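Local coordinates for 3-carboxy-cis,cis-muconate cycloisomerase (Pseudomonas putida, PDB 1RE5), which is a mainly helical, four-chain enzyme of the lyase family related to adenylosuccinate lyase, at residues 15-18 against 19-22; 247-250 against 251-255; 319-322 against 323-326; 441-444 against 445-449. All blocks are in the same frame, centred on the assembly; numbering follows the deposited sequence.

Contact 1 (15-18 against 19-22)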
ATOM      1  N   MET D  15     -21.794  12.948   4.925  1.00 27.87           N
ATOM      2  CA  MET D  15     -20.541  12.433   5.476  1.00 29.24           C
ATOM      3  C   MET D  15     -19.505  13.555   5.631  1.00 29.58           C
ATOM      4  O   MET D  15     -18.776  13.598   6.613  1.00 29.97           O
ATOM      5  CB  MET D  15     -19.987  11.328   4.571  1.00 29.58           C
ATOM      6  CG  MET D  15     -18.851  10.530   5.180  1.00 31.15           C
ATOM      7  SD  MET D  15     -19.426   9.332   6.396  1.00 34.36           S
ATOM      8  CE  MET D  15     -19.197  10.223   7.822  1.00 37.17           C
ATOM      9  N   ARG D  16     -19.427  14.457   4.661  1.00 30.11           N
ATOM     10  CA  ARG D  16     -18.485  15.562   4.770  1.00 31.72           C
ATOM     11  C   ARG D  16     -18.829  16.419   5.984  1.00 32.48           C
ATOM     12  O   ARG D  16     -17.940  16.980   6.623  1.00 33.59           O
ATOM     13  CB  ARG D  16     -18.527  16.454   3.530  1.00 32.03           C
ATOM     14  CG  ARG D  16     -17.543  17.628   3.586  1.00 33.25           C
ATOM     15  CD  ARG D  16     -16.196  17.275   2.961  1.00 36.34           C
ATOM     16  NE  ARG D  16     -15.252  16.624   3.867  1.00 39.78           N
ATOM     17  CZ  ARG D  16     -14.236  15.860   3.461  1.00 41.11           C
ATOM     18  NH1 ARG D  16     -14.042  15.647   2.169  1.00 41.07           N
ATOM     19  NH2 ARG D  16     -13.399  15.319   4.341  1.00 41.23           N
ATOM     20  N   GLU D  17     -20.118  16.533   6.297  1.00 32.72           N
ATOM     21  CA  GLU D  17     -20.546  17.337   7.434  1.00 33.04           C
ATOM     22  C   GLU D  17     -19.966  16.752   8.728  1.00 31.76           C
ATOM     23  O   GLU D  17     -19.469  17.480   9.601  1.00 30.44           O
ATOM     24  CB  GLU D  17     -22.073  17.379   7.504  1.00 36.72           C
ATOM     25  CG  GLU D  17     -22.612  18.452   8.438  1.00 42.08           C
ATOM     26  CD  GLU D  17     -22.005  19.816   8.146  1.00 45.30           C
ATOM     27  OE1 GLU D  17     -21.995  20.212   6.958  1.00 48.11           O
ATOM     28  OE2 GLU D  17     -21.538  20.494   9.092  1.00 46.61           O
ATOM     29  N   ILE D  18     -20.023  15.432   8.842  1.00 29.06           N
ATOM     30  CA  ILE D  18     -19.482  14.767  10.011  1.00 27.42           C
ATOM     31  C   ILE D  18     -17.977  14.995  10.086  1.00 28.04           C
ATOM     32  O   ILE D  18     -17.435  15.278  11.156  1.00 29.83           O
ATOM     33  CB  ILE D  18     -19.728  13.246   9.964  1.00 27.40           C
ATOM     34  CG1 ILE D  18     -21.222  12.952  10.091  1.00 26.65           C
ATOM     35  CG2 ILE D  18     -18.937  12.554  11.069  1.00 26.62           C
ATOM     36  CD1 ILE D  18     -21.544  11.467  10.199  1.00 27.29           C
ATOM     37  N   PHE D  19     -17.292  14.875   8.955  1.00 26.67           N
ATOM     38  CA  PHE D  19     -15.850  15.052   8.959  1.00 26.29           C
ATOM     39  C   PHE D  19     -15.446  16.397   8.418  1.00 28.08           C
ATOM     40  O   PHE D  19     -14.859  16.520   7.341  1.00 28.06           O
ATOM     41  CB  PHE D  19     -15.172  13.921   8.190  1.00 23.83           C
ATOM     42  CG  PHE D  19     -15.261  12.601   8.892  1.00 22.62           C
ATOM     43  CD1 PHE D  19     -14.510  12.360  10.036  1.00 20.85           C
ATOM     44  CD2 PHE D  19     -16.149  11.620   8.454  1.00 20.40           C
ATOM     45  CE1 PHE D  19     -14.645  11.162  10.742  1.00 20.07           C
ATOM     46  CE2 PHE D  19     -16.286  10.417   9.157  1.00 20.64           C
ATOM     47  CZ  PHE D  19     -15.534  10.191  10.300  1.00 18.82           C
ATOM     48  N   SER D  20     -15.783  17.411   9.203  1.00 29.20           N
ATOM     49  CA  SER D  20     -15.479  18.797   8.895  1.00 29.35           C
ATOM     50  C   SER D  20     -14.851  19.310  10.171  1.00 29.93           C
ATOM     51  O   SER D  20     -14.860  18.616  11.194  1.00 30.14           O
ATOM     52  CB  SER D  20     -16.770  19.560   8.621  1.00 29.60           C
ATOM     53  OG  SER D  20     -17.661  19.437   9.721  1.00 29.56           O
ATOM     54  N   ASP D  21     -14.304  20.516  10.131  1.00 30.19           N
ATOM     55  CA  ASP D  21     -13.708  21.057  11.341  1.00 30.66           C
ATOM     56  C   ASP D  21     -14.757  21.140  12.442  1.00 31.28           C
ATOM     57  O   ASP D  21     -14.506  20.786  13.595  1.00 31.51           O
ATOM     58  CB  ASP D  21     -13.136  22.434  11.063  1.00 29.90           C
ATOM     59  CG  ASP D  21     -11.972  22.378  10.124  1.00 29.41           C
ATOM     60  OD1 ASP D  21     -11.062  21.553  10.386  1.00 29.85           O
ATOM     61  OD2 ASP D  21     -11.968  23.150   9.139  1.00 28.19           O
ATOM     62  N   ARG D  22     -15.945  21.596  12.069  1.00 31.93           N
ATOM     63  CA  ARG D  22     -17.032  21.737  13.013  1.00 32.51           C
ATOM     64  C   ARG D  22     -17.320  20.403  13.686  1.00 33.17           C
ATOM     65  O   ARG D  22     -17.464  20.337  14.909  1.00 34.59           O
ATOM     66  CB  ARG D  22     -18.273  22.233  12.281  1.00 35.09           C
ATOM     67  CG  ARG D  22     -19.441  22.631  13.175  1.00 37.40           C
ATOM     68  CD  ARG D  22     -20.691  21.888  12.744  1.00 39.29           C
ATOM     69  NE  ARG D  22     -20.744  20.544  13.321  1.00 41.57           N
ATOM     70  CZ  ARG D  22     -21.160  19.460  12.670  1.00 41.60           C
ATOM     71  NH1 ARG D  22     -21.554  19.552  11.411  1.00 41.40           N
ATOM     72  NH2 ARG D  22     -21.201  18.286  13.287  1.00 42.49           N
TER
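Met15 turns its CG away from the backbone N (chi1 -168°) and bends at the next two torsions, which carries the thioether back alongside Phe19; the two side chains point the same way, and CE of Met15 lies at the edge of the Phe19 ring near its plane. Ile18 takes one face of that ring: its CG2 stands 4.0 Å from the ring centroid in a CH-pi contact, displaced toward the rim. The chain here passes from the end of helix 13-18 into helix 21-40, a break where Phe19 is the first residue to leave helical geometry and Ser20 is the N-cap of what follows. Phe19 N still closes the last turn on Met15 O at 3.1 Å. Ser20 OG donates to Glu17 O at 2.7 Å and caps Gly23 N in the new helix. Glu17 and Arg22, both exposed, form a salt bridge through OE2 and NH1, their carboxylate and guanidinium planes 17° apart, although the hydrogen bond within it is weak and bent. Arg16 NE gives Phe19 O a weak bond at 3.5 Å, while the main partner of its guanidinium is Asp7. Phe19 packs on Pro328 and Cys331 of helix 319-347.

Contact 2 (247-250 against 251-255)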
ATOM      1  N   LEU D 247     -18.091  -2.624  -4.088  1.00 16.77           N
ATOM      2  CA  LEU D 247     -18.716  -1.643  -4.969  1.00 16.25           C
ATOM      3  C   LEU D 247     -17.801  -1.384  -6.167  1.00 16.63           C
ATOM      4  O   LEU D 247     -18.258  -0.957  -7.231  1.00 17.55           O
ATOM      5  CB  LEU D 247     -18.980  -0.330  -4.223  1.00 14.76           C
ATOM      6  CG  LEU D 247     -20.003  -0.380  -3.080  1.00 13.80           C
ATOM      7  CD1 LEU D 247     -20.167   1.021  -2.526  1.00 12.45           C
ATOM      8  CD2 LEU D 247     -21.347  -0.936  -3.563  1.00  9.82           C
ATOM      9  N   GLY D 248     -16.507  -1.637  -5.990  1.00 16.70           N
ATOM     10  CA  GLY D 248     -15.555  -1.433  -7.075  1.00 15.77           C
ATOM     11  C   GLY D 248     -15.753  -2.474  -8.164  1.00 16.32           C
ATOM     12  O   GLY D 248     -15.562  -2.205  -9.349  1.00 15.28           O
ATOM     13  N   LYS D 249     -16.140  -3.679  -7.759  1.00 16.39           N
ATOM     14  CA  LYS D 249     -16.379  -4.761  -8.706  1.00 16.59           C
ATOM     15  C   LYS D 249     -17.644  -4.408  -9.472  1.00 16.03           C
ATOM     16  O   LYS D 249     -17.728  -4.585 -10.683  1.00 15.55           O
ATOM     17  CB  LYS D 249     -16.558  -6.088  -7.952  1.00 16.13           C
ATOM     18  CG  LYS D 249     -16.704  -7.320  -8.818  1.00 14.70           C
ATOM     19  CD  LYS D 249     -18.134  -7.769  -8.878  1.00 14.43           C
ATOM     20  CE  LYS D 249     -18.229  -9.190  -9.393  1.00 14.54           C
ATOM     21  NZ  LYS D 249     -17.837  -9.280 -10.827  1.00 16.23           N
ATOM     22  N   PHE D 250     -18.625  -3.888  -8.746  1.00 16.94           N
ATOM     23  CA  PHE D 250     -19.893  -3.500  -9.340  1.00 17.58           C
ATOM     24  C   PHE D 250     -19.635  -2.393 -10.364  1.00 18.07           C
ATOM     25  O   PHE D 250     -20.123  -2.452 -11.493  1.00 18.62           O
ATOM     26  CB  PHE D 250     -20.865  -3.048  -8.235  1.00 16.28           C
ATOM     27  CG  PHE D 250     -22.211  -2.615  -8.741  1.00 16.79           C
ATOM     28  CD1 PHE D 250     -22.950  -3.434  -9.594  1.00 17.47           C
ATOM     29  CD2 PHE D 250     -22.742  -1.377  -8.371  1.00 17.35           C
ATOM     30  CE1 PHE D 250     -24.193  -3.025 -10.075  1.00 17.61           C
ATOM     31  CE2 PHE D 250     -23.991  -0.955  -8.846  1.00 16.85           C
ATOM     32  CZ  PHE D 250     -24.716  -1.776  -9.696  1.00 17.23           C
ATOM     33  N   GLY D 251     -18.837  -1.405  -9.982  1.00 18.63           N
ATOM     34  CA  GLY D 251     -18.530  -0.318 -10.895  1.00 19.79           C
ATOM     35  C   GLY D 251     -17.810  -0.801 -12.141  1.00 20.69           C
ATOM     36  O   GLY D 251     -18.034  -0.292 -13.241  1.00 21.45           O
ATOM     37  N   ARG D 252     -16.930  -1.783 -11.977  1.00 21.80           N
ATOM     38  CA  ARG D 252     -16.196  -2.314 -13.114  1.00 22.59           C
ATOM     39  C   ARG D 252     -17.166  -2.997 -14.069  1.00 22.12           C
ATOM     40  O   ARG D 252     -17.158  -2.738 -15.273  1.00 22.42           O
ATOM     41  CB  ARG D 252     -15.151  -3.329 -12.663  1.00 24.70           C
ATOM     42  CG  ARG D 252     -14.465  -4.040 -13.834  1.00 30.52           C
ATOM     43  CD  ARG D 252     -13.343  -3.183 -14.406  1.00 34.59           C
ATOM     44  NE  ARG D 252     -12.322  -3.010 -13.378  1.00 39.30           N
ATOM     45  CZ  ARG D 252     -11.400  -3.928 -13.079  1.00 41.14           C
ATOM     46  NH1 ARG D 252     -11.342  -5.080 -13.757  1.00 38.54           N
ATOM     47  NH2 ARG D 252     -10.581  -3.723 -12.048  1.00 41.79           N
ATOM     48  N   ASP D 253     -18.003  -3.873 -13.524  1.00 21.12           N
ATOM     49  CA  ASP D 253     -18.977  -4.597 -14.327  1.00 20.66           C
ATOM     50  C   ASP D 253     -19.881  -3.674 -15.162  1.00 20.56           C
ATOM     51  O   ASP D 253     -20.179  -3.963 -16.327  1.00 21.10           O
ATOM     52  CB  ASP D 253     -19.807  -5.515 -13.424  1.00 18.83           C
ATOM     53  CG  ASP D 253     -19.003  -6.711 -12.919  1.00 19.68           C
ATOM     54  OD1 ASP D 253     -17.865  -6.892 -13.389  1.00 18.82           O
ATOM     55  OD2 ASP D 253     -19.495  -7.480 -12.060  1.00 20.07           O
ATOM     56  N   ILE D 254     -20.314  -2.566 -14.576  1.00 20.07           N
ATOM     57  CA  ILE D 254     -21.155  -1.620 -15.290  1.00 18.90           C
ATOM     58  C   ILE D 254     -20.372  -1.018 -16.438  1.00 19.14           C
ATOM     59  O   ILE D 254     -20.843  -0.981 -17.570  1.00 20.57           O
ATOM     60  CB  ILE D 254     -21.590  -0.474 -14.382  1.00 19.40           C
ATOM     61  CG1 ILE D 254     -22.354  -1.038 -13.189  1.00 22.39           C
ATOM     62  CG2 ILE D 254     -22.436   0.522 -15.146  1.00 19.33           C
ATOM     63  CD1 ILE D 254     -23.652  -1.716 -13.532  1.00 23.61           C
ATOM     64  N   SER D 255     -19.162  -0.554 -16.158  1.00 20.17           N
ATOM     65  CA  SER D 255     -18.368   0.079 -17.200  1.00 20.54           C
ATOM     66  C   SER D 255     -18.111  -0.871 -18.355  1.00 21.27           C
ATOM     67  O   SER D 255     -18.086  -0.446 -19.509  1.00 22.72           O
ATOM     68  CB  SER D 255     -17.047   0.614 -16.636  1.00 20.08           C
ATOM     69  OG  SER D 255     -16.132  -0.431 -16.395  1.00 23.21           O
TER
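Lys249 and Asp253 slant across one another on one side of helix 231-257, an i to i+4 salt bridge in one of the long helices of this mainly helical lyase-family fold. NZ of Lys249 meets OD2 of Asp253 at 2.7 Å, using the syn lone pair of OD2. The lysine chain is bent at chi2 and again at chi4, and this swings the ammonium group along the helix toward the aspartate. Both ends of the pair are also tied to the third subunit: NZ donates to the carbonyls of its Gln311 and His313, and Asp253 OD1 accepts from its His313 N. The buried charge pair thus gains backbone partners from a neighbouring chain, which probably steadies both charges.

One residue further on, Phe250 and Ile254 make an apolar pair with the same spacing. Ile344 of helix 319-347 touches both side chains, and Leu166 and Val169 of helix 162-187 pack on the ring. Ile254 lays CG1 over one face of the ring in a CH-pi contact, 4.3 Å from the centroid and 16° off the normal, while its CD1 reaches Phe250 CE1 at 3.7 Å.

Contact 3 (319-322 against 323-326)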
ATOM      1  N   LEU D 319       3.189   8.013  14.352  1.00 23.08           N
ATOM      2  CA  LEU D 319       2.262   6.948  13.975  1.00 21.63           C
ATOM      3  C   LEU D 319       0.826   7.335  14.307  1.00 22.70           C
ATOM      4  O   LEU D 319      -0.089   7.146  13.493  1.00 23.80           O
ATOM      5  CB  LEU D 319       2.624   5.636  14.682  1.00 19.87           C
ATOM      6  CG  LEU D 319       4.036   5.078  14.433  1.00 19.20           C
ATOM      7  CD1 LEU D 319       4.053   3.601  14.785  1.00 17.71           C
ATOM      8  CD2 LEU D 319       4.438   5.266  12.969  1.00 19.19           C
ATOM      9  N   TRP D 320       0.625   7.883  15.500  1.00 22.62           N
ATOM     10  CA  TRP D 320      -0.703   8.311  15.910  1.00 21.56           C
ATOM     11  C   TRP D 320      -1.161   9.484  15.052  1.00 20.77           C
ATOM     12  O   TRP D 320      -2.317   9.549  14.650  1.00 20.33           O
ATOM     13  CB  TRP D 320      -0.681   8.704  17.378  1.00 23.76           C
ATOM     14  CG  TRP D 320      -1.950   9.322  17.883  1.00 26.10           C
ATOM     15  CD1 TRP D 320      -3.230   8.916  17.617  1.00 25.62           C
ATOM     16  CD2 TRP D 320      -2.058  10.409  18.820  1.00 26.10           C
ATOM     17  NE1 TRP D 320      -4.124   9.678  18.333  1.00 26.93           N
ATOM     18  CE2 TRP D 320      -3.433  10.600  19.080  1.00 27.01           C
ATOM     19  CE3 TRP D 320      -1.126  11.233  19.464  1.00 25.47           C
ATOM     20  CZ2 TRP D 320      -3.900  11.588  19.964  1.00 26.71           C
ATOM     21  CZ3 TRP D 320      -1.588  12.212  20.339  1.00 25.75           C
ATOM     22  CH2 TRP D 320      -2.965  12.378  20.579  1.00 25.97           C
ATOM     23  N   HIS D 321      -0.252  10.410  14.762  1.00 20.60           N
ATOM     24  CA  HIS D 321      -0.594  11.563  13.941  1.00 19.87           C
ATOM     25  C   HIS D 321      -1.051  11.110  12.560  1.00 20.50           C
ATOM     26  O   HIS D 321      -1.931  11.719  11.968  1.00 21.16           O
ATOM     27  CB  HIS D 321       0.607  12.490  13.797  1.00 21.33           C
ATOM     28  CG  HIS D 321       1.017  13.166  15.072  1.00 24.26           C
ATOM     29  ND1 HIS D 321       1.537  12.478  16.150  1.00 24.63           N
ATOM     30  CD2 HIS D 321       1.012  14.476  15.428  1.00 24.62           C
ATOM     31  CE1 HIS D 321       1.838  13.335  17.112  1.00 24.68           C
ATOM     32  NE2 HIS D 321       1.530  14.554  16.699  1.00 24.41           N
ATOM     33  N   ALA D 322      -0.457  10.033  12.047  1.00 20.66           N
ATOM     34  CA  ALA D 322      -0.816   9.505  10.729  1.00 19.76           C
ATOM     35  C   ALA D 322      -2.286   9.069  10.602  1.00 20.93           C
ATOM     36  O   ALA D 322      -2.822   9.010   9.500  1.00 22.79           O
ATOM     37  CB  ALA D 322       0.091   8.337  10.382  1.00 17.26           C
ATOM     38  N   GLU D 323      -2.942   8.747  11.714  1.00 20.70           N
ATOM     39  CA  GLU D 323      -4.338   8.318  11.655  1.00 19.96           C
ATOM     40  C   GLU D 323      -5.300   9.476  11.433  1.00 21.10           C
ATOM     41  O   GLU D 323      -6.277   9.347  10.709  1.00 22.26           O
ATOM     42  CB  GLU D 323      -4.771   7.640  12.958  1.00 19.28           C
ATOM     43  CG  GLU D 323      -3.804   6.643  13.562  1.00 20.24           C
ATOM     44  CD  GLU D 323      -4.316   6.093  14.890  1.00 21.16           C
ATOM     45  OE1 GLU D 323      -5.282   6.665  15.438  1.00 21.35           O
ATOM     46  OE2 GLU D 323      -3.749   5.100  15.396  1.00 23.76           O
ATOM     47  N   TRP D 324      -5.016  10.607  12.065  1.00 22.29           N
ATOM     48  CA  TRP D 324      -5.898  11.773  12.027  1.00 22.56           C
ATOM     49  C   TRP D 324      -6.685  12.101  10.758  1.00 22.20           C
ATOM     50  O   TRP D 324      -7.914  12.210  10.798  1.00 21.76           O
ATOM     51  CB  TRP D 324      -5.137  13.015  12.512  1.00 21.74           C
ATOM     52  CG  TRP D 324      -4.591  12.852  13.914  1.00 22.30           C
ATOM     53  CD1 TRP D 324      -4.771  11.778  14.755  1.00 22.76           C
ATOM     54  CD2 TRP D 324      -3.719  13.756  14.607  1.00 21.94           C
ATOM     55  NE1 TRP D 324      -4.056  11.961  15.920  1.00 21.35           N
ATOM     56  CE2 TRP D 324      -3.404  13.165  15.854  1.00 20.82           C
ATOM     57  CE3 TRP D 324      -3.172  15.008  14.295  1.00 21.78           C
ATOM     58  CZ2 TRP D 324      -2.567  13.785  16.782  1.00 21.72           C
ATOM     59  CZ3 TRP D 324      -2.337  15.624  15.226  1.00 22.36           C
ATOM     60  CH2 TRP D 324      -2.046  15.011  16.451  1.00 21.31           C
ATOM     61  N   GLU D 325      -6.005  12.259   9.636  1.00 22.50           N
ATOM     62  CA  GLU D 325      -6.713  12.591   8.410  1.00 22.76           C
ATOM     63  C   GLU D 325      -7.041  11.365   7.577  1.00 22.48           C
ATOM     64  O   GLU D 325      -7.957  11.394   6.768  1.00 25.99           O
ATOM     65  CB  GLU D 325      -5.881  13.573   7.586  1.00 23.24           C
ATOM     66  CG  GLU D 325      -5.543  14.851   8.345  1.00 28.25           C
ATOM     67  CD  GLU D 325      -6.777  15.685   8.671  1.00 31.16           C
ATOM     68  OE1 GLU D 325      -7.769  15.128   9.204  1.00 30.70           O
ATOM     69  OE2 GLU D 325      -6.750  16.907   8.394  1.00 34.33           O
ATOM     70  N   THR D 326      -6.306  10.282   7.787  1.00 20.44           N
ATOM     71  CA  THR D 326      -6.517   9.064   7.021  1.00 18.26           C
ATOM     72  C   THR D 326      -7.869   8.394   7.209  1.00 18.08           C
ATOM     73  O   THR D 326      -8.526   8.040   6.232  1.00 17.37           O
ATOM     74  CB  THR D 326      -5.407   8.039   7.327  1.00 17.63           C
ATOM     75  OG1 THR D 326      -4.133   8.654   7.094  1.00 17.33           O
ATOM     76  CG2 THR D 326      -5.539   6.803   6.439  1.00 12.24           C
TER
HETATM   77  O   HOH W   1      -3.418  12.174   9.738  1.00 13.86           O
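Trp324 sets the edge of its indole against the face of Trp320, a T-shaped pair whose five-membered rings have centroids 4.6 Å apart and planes at 89°. The leading atom is NE1 of Trp324, which stands 3.3 Å above the Trp320 plane, toward the rim of the ring. His321 joins from another direction. Its imidazole runs beside the Trp324 indole, pointing the same way, with planes at 33°, and CA of His321 sits over the Trp324 five-membered ring, 3.9 Å from that ring's centroid, as a CH-pi donor. With CG of Trp324 beside its own backbone N (chi1 -58°), the indole lies back over the preceding turn, where both partners are.

These three residues form an aromatic cluster at the start of helix 319-347, where the backbone is only weakly bonded. Glu323 N reaches Trp320 O from well above the carbonyl plane, and Trp324 N bonds weakly to His321 O. A water bridges the turn, donating to His321 O and accepting from Glu325 N. Thr326 OG1 donates to Ala322 O at 2.8 Å, nearly in line with the C=O bond.

Outside the turn, Glu323 OE1, at the edge of the Trp320 ring, forms a salt bridge with Arg230. Phe6 of the second subunit meets the Trp324 ring, and that subunit's Thr296 and Arg297, which line the 2,3-dihydroxy-1,4-dithiobutane pocket, pack on Ala322 and Thr326; Trp153 of the third subunit meets His321.

Contact 4 (441-444 against 445-449)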
ATOM      1  N   ALA D 441     -29.850 -15.502  -2.213  1.00 28.74           N
ATOM      2  CA  ALA D 441     -29.294 -14.206  -1.837  1.00 30.13           C
ATOM      3  C   ALA D 441     -30.363 -13.255  -1.303  1.00 31.14           C
ATOM      4  O   ALA D 441     -30.165 -12.607  -0.269  1.00 31.19           O
ATOM      5  CB  ALA D 441     -28.584 -13.572  -3.030  1.00 29.33           C
ATOM      6  N   VAL D 442     -31.488 -13.160  -2.014  1.00 32.15           N
ATOM      7  CA  VAL D 442     -32.578 -12.274  -1.604  1.00 31.66           C
ATOM      8  C   VAL D 442     -33.154 -12.782  -0.299  1.00 32.18           C
ATOM      9  O   VAL D 442     -33.481 -12.009   0.595  1.00 31.45           O
ATOM     10  CB  VAL D 442     -33.681 -12.224  -2.670  1.00 30.74           C
ATOM     11  CG1 VAL D 442     -34.891 -11.460  -2.146  1.00 28.98           C
ATOM     12  CG2 VAL D 442     -33.131 -11.559  -3.922  1.00 29.28           C
ATOM     13  N   SER D 443     -33.264 -14.099  -0.196  1.00 33.64           N
ATOM     14  CA  SER D 443     -33.778 -14.734   1.010  1.00 35.85           C
ATOM     15  C   SER D 443     -32.962 -14.280   2.224  1.00 36.49           C
ATOM     16  O   SER D 443     -33.493 -13.740   3.188  1.00 36.65           O
ATOM     17  CB  SER D 443     -33.684 -16.251   0.858  1.00 35.93           C
ATOM     18  OG  SER D 443     -34.151 -16.897   2.021  1.00 40.70           O
ATOM     19  N   GLU D 444     -31.657 -14.502   2.156  1.00 37.57           N
ATOM     20  CA  GLU D 444     -30.751 -14.126   3.223  1.00 39.07           C
ATOM     21  C   GLU D 444     -30.821 -12.626   3.536  1.00 38.34           C
ATOM     22  O   GLU D 444     -30.654 -12.211   4.681  1.00 37.70           O
ATOM     23  CB  GLU D 444     -29.341 -14.515   2.817  1.00 41.41           C
ATOM     24  CG  GLU D 444     -28.466 -14.846   3.972  1.00 48.64           C
ATOM     25  CD  GLU D 444     -27.122 -15.353   3.524  1.00 53.00           C
ATOM     26  OE1 GLU D 444     -26.336 -14.550   2.950  1.00 56.02           O
ATOM     27  OE2 GLU D 444     -26.860 -16.560   3.741  1.00 55.24           O
ATOM     28  N   HIS D 445     -31.055 -11.819   2.509  1.00 38.40           N
ATOM     29  CA  HIS D 445     -31.166 -10.376   2.679  1.00 38.46           C
ATOM     30  C   HIS D 445     -32.388 -10.053   3.541  1.00 39.72           C
ATOM     31  O   HIS D 445     -32.342  -9.151   4.372  1.00 39.64           O
ATOM     32  CB  HIS D 445     -31.284  -9.683   1.310  1.00 35.64           C
ATOM     33  CG  HIS D 445     -31.819  -8.285   1.380  1.00 32.57           C
ATOM     34  ND1 HIS D 445     -31.133  -7.248   1.977  1.00 32.78           N
ATOM     35  CD2 HIS D 445     -32.995  -7.761   0.958  1.00 31.64           C
ATOM     36  CE1 HIS D 445     -31.863  -6.148   1.919  1.00 31.42           C
ATOM     37  NE2 HIS D 445     -32.997  -6.433   1.306  1.00 30.49           N
ATOM     38  N   GLN D 446     -33.480 -10.785   3.343  1.00 41.77           N
ATOM     39  CA  GLN D 446     -34.682 -10.540   4.127  1.00 46.00           C
ATOM     40  C   GLN D 446     -34.525 -11.096   5.538  1.00 48.16           C
ATOM     41  O   GLN D 446     -35.089 -10.543   6.480  1.00 48.62           O
ATOM     42  CB  GLN D 446     -35.907 -11.151   3.449  1.00 47.56           C
ATOM     43  CG  GLN D 446     -36.052 -10.732   1.991  1.00 51.32           C
ATOM     44  CD  GLN D 446     -37.327 -11.243   1.323  1.00 53.05           C
ATOM     45  OE1 GLN D 446     -37.655 -12.439   1.376  1.00 54.22           O
ATOM     46  NE2 GLN D 446     -38.043 -10.333   0.670  1.00 53.39           N
ATOM     47  N   ARG D 447     -33.758 -12.180   5.681  1.00 50.80           N
ATOM     48  CA  ARG D 447     -33.501 -12.796   6.991  1.00 53.49           C
ATOM     49  C   ARG D 447     -32.761 -11.786   7.868  1.00 54.85           C
ATOM     50  O   ARG D 447     -33.132 -11.548   9.013  1.00 54.50           O
ATOM     51  CB  ARG D 447     -32.603 -14.041   6.863  1.00 55.36           C
ATOM     52  CG  ARG D 447     -33.120 -15.186   5.988  1.00 59.38           C
ATOM     53  CD  ARG D 447     -34.208 -16.002   6.674  1.00 61.30           C
ATOM     54  NE  ARG D 447     -35.433 -15.230   6.849  1.00 63.87           N
ATOM     55  CZ  ARG D 447     -36.198 -14.807   5.846  1.00 65.58           C
ATOM     56  NH1 ARG D 447     -35.873 -15.079   4.586  1.00 65.55           N
ATOM     57  NH2 ARG D 447     -37.294 -14.106   6.103  1.00 67.21           N
ATOM     58  N   PHE D 448     -31.698 -11.206   7.314  1.00 57.81           N
ATOM     59  CA  PHE D 448     -30.874 -10.227   8.024  1.00 59.19           C
ATOM     60  C   PHE D 448     -31.723  -9.137   8.633  1.00 62.26           C
ATOM     61  O   PHE D 448     -31.585  -8.833   9.817  1.00 62.74           O
ATOM     62  CB  PHE D 448     -29.858  -9.570   7.087  1.00 55.43           C
ATOM     63  CG  PHE D 448     -28.957  -8.581   7.779  1.00 51.48           C
ATOM     64  CD1 PHE D 448     -27.824  -9.013   8.466  1.00 49.34           C
ATOM     65  CD2 PHE D 448     -29.274  -7.228   7.798  1.00 49.00           C
ATOM     66  CE1 PHE D 448     -27.027  -8.113   9.164  1.00 47.54           C
ATOM     67  CE2 PHE D 448     -28.483  -6.324   8.495  1.00 47.98           C
ATOM     68  CZ  PHE D 448     -27.359  -6.768   9.180  1.00 46.90           C
ATOM     69  N   THR D 449     -32.571  -8.539   7.801  1.00 66.43           N
ATOM     70  CA  THR D 449     -33.470  -7.465   8.218  1.00 71.43           C
ATOM     71  C   THR D 449     -33.676  -7.523   9.728  1.00 74.19           C
ATOM     72  O   THR D 449     -33.336  -6.578  10.451  1.00 75.36           O
ATOM     73  CB  THR D 449     -34.857  -7.585   7.509  1.00 72.28           C
ATOM     74  OG1 THR D 449     -34.681  -7.513   6.087  1.00 73.97           O
ATOM     75  CG2 THR D 449     -35.797  -6.459   7.950  1.00 72.18           C
TER
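Arg447 folds back against the turn before it, beside Ser443 and Glu444. Its CB sits 3.5 Å from Glu444 O. CG lies beside the backbone N, anti to the carbonyl carbon (chi1 -59°), and this directs it to Ser443 O, 3.2 Å away. The chain then bends at chi2 and chi3 and doubles back on itself, bringing CZ to 3.9 Å from the same Ser443 O. At the tip NH1 comes to 3.1 Å from Ser443 O, but the angle is too poor for a hydrogen bond. The hydroxyl of Ser443 lies at the edge of the guanidinium, in its plane, with OG 3.6 Å from NH1. Arg447 also touches a crystal neighbour, which may influence its tip.

All this happens on the exposed flank of helix 434-449, the last helix of the chain, where successive backbone N-H groups bond to carbonyls four residues back. Ser443 O takes its main bond from Arg447 N, with a weak second one from Gln446 N. Gln446 also sets its CG close to a carbonyl, 3.2 Å from Val442 O, but runs out extended from there.

The buried flank is different. Val442 packs on Ser137 and Leu141 of helix 106-142, and His445, whose CB touches Val442 O, hydrogen-bonds through NE2 to Asp134 of that same helix. Phe448, partly exposed, meets Arg177 and Gln181 of helix 162-187.

In the fold
Contacts 2 and 3 are buried, whereas contacts 1 and 4 are only partly so and lie on opposite sides of the chain's centre. Helix 319-347 links three of them: contact 3 is its first turns, and later parts of it pack on contacts 1 and 2. Helix 106-142 likewise touches contacts 1, 3 and 4. Chemistry follows place. The salt bridge of contact 2 is buried against the third subunit, which also reaches contacts 3 and 4; that of contact 1 joins two exposed side chains. Contact 3 relies on aromatic rings, and contact 4 mostly on backbone bonds. Contacts 1 and 3, centres about 17 Å apart, both touch the second subunit, as does the end of contact 2.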